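PDB 3LLW: geranyltranstransferase (IspA) from Helicobacter pylori, which probably acts as a magnesium-dependent prenyltransferase of the FPP/GGPP synthase family, joining isoprenoid diphosphates into longer chains. Local coordinates for residues 226-231 / 265-270. Numbering follows the deposited sequence.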
loop_
_atom_site.group_PDB
_atom_site.type_symbol
_atom_site.label_atom_id
_atom_site.label_comp_id
_atom_site.label_asym_id
_atom_site.label_seq_id
_atom_site.Cartn_x
_atom_site.Cartn_y
_atom_site.Cartn_z
ATOM N N PHE A 226 12.607 19.504 -11.889
ATOM C CA PHE A 226 11.902 18.544 -12.738
ATOM C C PHE A 226 10.464 18.996 -13.042
ATOM O O PHE A 226 10.031 18.917 -14.174
ATOM C CB PHE A 226 11.928 17.140 -12.096
ATOM C CG PHE A 226 11.081 16.111 -12.813
ATOM C CD1 PHE A 226 9.795 15.819 -12.378
ATOM C CD2 PHE A 226 11.579 15.425 -13.914
ATOM C CE1 PHE A 226 9.008 14.879 -13.045
ATOM C CE2 PHE A 226 10.803 14.473 -14.585
ATOM C CZ PHE A 226 9.516 14.203 -14.149
ATOM N N GLN A 227 9.751 19.492 -12.030
ATOM C CA GLN A 227 8.353 19.898 -12.178
ATOM C C GLN A 227 8.152 21.219 -12.926
ATOM O O GLN A 227 7.235 21.339 -13.760
ATOM C CB GLN A 227 7.680 19.947 -10.803
ATOM C CG GLN A 227 6.173 20.102 -10.836
ATOM C CD GLN A 227 5.471 19.101 -11.746
ATOM O OE1 GLN A 227 5.626 17.886 -11.607
ATOM N NE2 GLN A 227 4.681 19.618 -12.680
ATOM N N VAL A 228 8.997 22.204 -12.621
ATOM C CA VAL A 228 8.996 23.492 -13.316
ATOM C C VAL A 228 9.249 23.269 -14.810
ATOM O O VAL A 228 8.518 23.803 -15.656
ATOM C CB VAL A 228 10.029 24.485 -12.712
ATOM C CG1 VAL A 228 10.070 25.789 -13.496
ATOM C CG2 VAL A 228 9.696 24.784 -11.260
ATOM N N LEU A 229 10.249 22.447 -15.130
ATOM C CA LEU A 229 10.490 22.056 -16.524
ATOM C C LEU A 229 9.299 21.343 -17.155
ATOM O O LEU A 229 8.963 21.611 -18.302
ATOM C CB LEU A 229 11.736 21.187 -16.651
ATOM C CG LEU A 229 13.057 21.929 -16.523
ATOM C CD1 LEU A 229 14.143 20.907 -16.315
ATOM C CD2 LEU A 229 13.326 22.789 -17.748
ATOM N N ASP A 230 8.657 20.453 -16.401
ATOM C CA ASP A 230 7.466 19.754 -16.882
ATOM C C ASP A 230 6.326 20.730 -17.187
ATOM O O ASP A 230 5.662 20.612 -18.214
ATOM C CB ASP A 230 7.025 18.686 -15.876
ATOM C CG ASP A 230 6.390 17.474 -16.546
ATOM O OD1 ASP A 230 7.009 16.906 -17.479
ATOM O OD2 ASP A 230 5.275 17.084 -16.134
ATOM N N ASP A 231 6.134 21.711 -16.304
ATOM C CA ASP A 231 5.156 22.793 -16.507
ATOM C C ASP A 231 5.403 23.589 -17.797
ATOM O O ASP A 231 4.453 24.001 -18.465
ATOM C CB ASP A 231 5.139 23.752 -15.304
ATOM C CG ASP A 231 4.490 23.140 -14.053
ATOM O OD1 ASP A 231 3.950 22.010 -14.136
ATOM O OD2 ASP A 231 4.505 23.814 -12.987
ATOM N N ASN A 265 10.501 30.188 -17.364
ATOM C CA ASN A 265 11.714 29.775 -18.056
ATOM C C ASN A 265 12.982 30.204 -17.336
ATOM O O ASN A 265 13.895 29.398 -17.196
ATOM C CB ASN A 265 11.728 30.255 -19.504
ATOM C CG ASN A 265 11.205 29.203 -20.470
ATOM O OD1 ASN A 265 11.824 28.146 -20.659
ATOM N ND2 ASN A 265 10.062 29.488 -21.087
ATOM N N ASN A 266 13.017 31.449 -16.857
ATOM C CA ASN A 266 14.179 31.950 -16.125
ATOM C C ASN A 266 14.409 31.262 -14.788
ATOM O O ASN A 266 15.547 30.944 -14.439
ATOM C CB ASN A 266 14.112 33.457 -15.908
ATOM C CG ASN A 266 15.407 34.007 -15.317
ATOM O OD1 ASN A 266 16.441 34.039 -15.986
ATOM N ND2 ASN A 266 15.359 34.412 -14.051
ATOM N N TYR A 267 13.319 31.026 -14.060
ATOM C CA TYR A 267 13.337 30.250 -12.819
ATOM C C TYR A 267 13.943 28.864 -13.003
ATOM O O TYR A 267 14.824 28.450 -12.231
ATOM C CB TYR A 267 11.918 30.145 -12.260
ATOM C CG TYR A 267 11.774 29.492 -10.901
ATOM C CD1 TYR A 267 12.770 29.602 -9.921
ATOM C CD2 TYR A 267 10.612 28.789 -10.579
ATOM C CE1 TYR A 267 12.620 29.005 -8.674
ATOM C CE2 TYR A 267 10.452 28.192 -9.336
ATOM C CZ TYR A 267 11.462 28.311 -8.388
ATOM O OH TYR A 267 11.294 27.736 -7.158
ATOM N N ALA A 268 13.483 28.152 -14.031
ATOM C CA ALA A 268 14.058 26.852 -14.365
ATOM C C ALA A 268 15.583 26.964 -14.525
ATOM O O ALA A 268 16.333 26.190 -13.908
ATOM C CB ALA A 268 13.415 26.288 -15.621
ATOM N N GLN A 269 16.024 27.957 -15.305
ATOM C CA GLN A 269 17.454 28.216 -15.520
ATOM C C GLN A 269 18.246 28.505 -14.243
ATOM O O GLN A 269 19.347 27.986 -14.079
ATOM C CB GLN A 269 17.692 29.341 -16.543
ATOM C CG GLN A 269 16.964 29.217 -17.908
ATOM C CD GLN A 269 16.980 27.815 -18.527
ATOM O OE1 GLN A 269 18.026 27.155 -18.601
ATOM N NE2 GLN A 269 15.814 27.366 -18.994
ATOM N N THR A 270 17.702 29.313 -13.334
ATOM C CA THR A 270 18.428 29.578 -12.082
ATOM C C THR A 270 18.425 28.371 -11.137
ATOM O O THR A 270 19.415 28.127 -10.445
ATOM C CB THR A 270 17.982 30.884 -11.350
ATOM O OG1 THR A 270 16.672 30.724 -10.791
ATOM C CG2 THR A 270 18.003 32.086 -12.294
#
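Val228 packs on Tyr267 and Ala268, and Leu229 on Ala268, in a small apolar contact between two nearly antiparallel helices, 209-236 and 261-279, in the outer part of the all-helical prenyl synthase fold. The short axes run 152° apart and approach to 9.5 Å, with Val228 and Ala268 facing each other at the closest backbone point. A small residue fits here: the single methyl of Ala268 meets two larger side chains, with CB 4.0 Å from Val228 CG1 and 4.1 Å from Leu229 CD2. Leucine has the length to carry CD2 across, although its CB does not point at the other helix. The beta-branch of Val228 lets one residue serve two partners. With CG1 anti to the backbone N (chi1 177°), that methyl meets Ala268, while CG2 approaches the Tyr267 ring obliquely, 4.0 Å from CE2. These two side chains cross at about a right angle, and the broad tyrosine ring offers carbon surface to the methyl. No hydrogen bond spans the helices. Away from the touching residues, Gln227 NE2 donates to Asp231 OD1 (2.9 Å) from a direction tilted 45° out of the carboxylate plane, while Asp231 OD2 accepts from the backbone N of Phe255. Around the pair, Phe255 and Leu259 of helix 255-259 touch Val228 and Tyr267 respectively, Ile232 adds to the cover of Ala268, and Phe301 of helix 287-301 packs on Leu229.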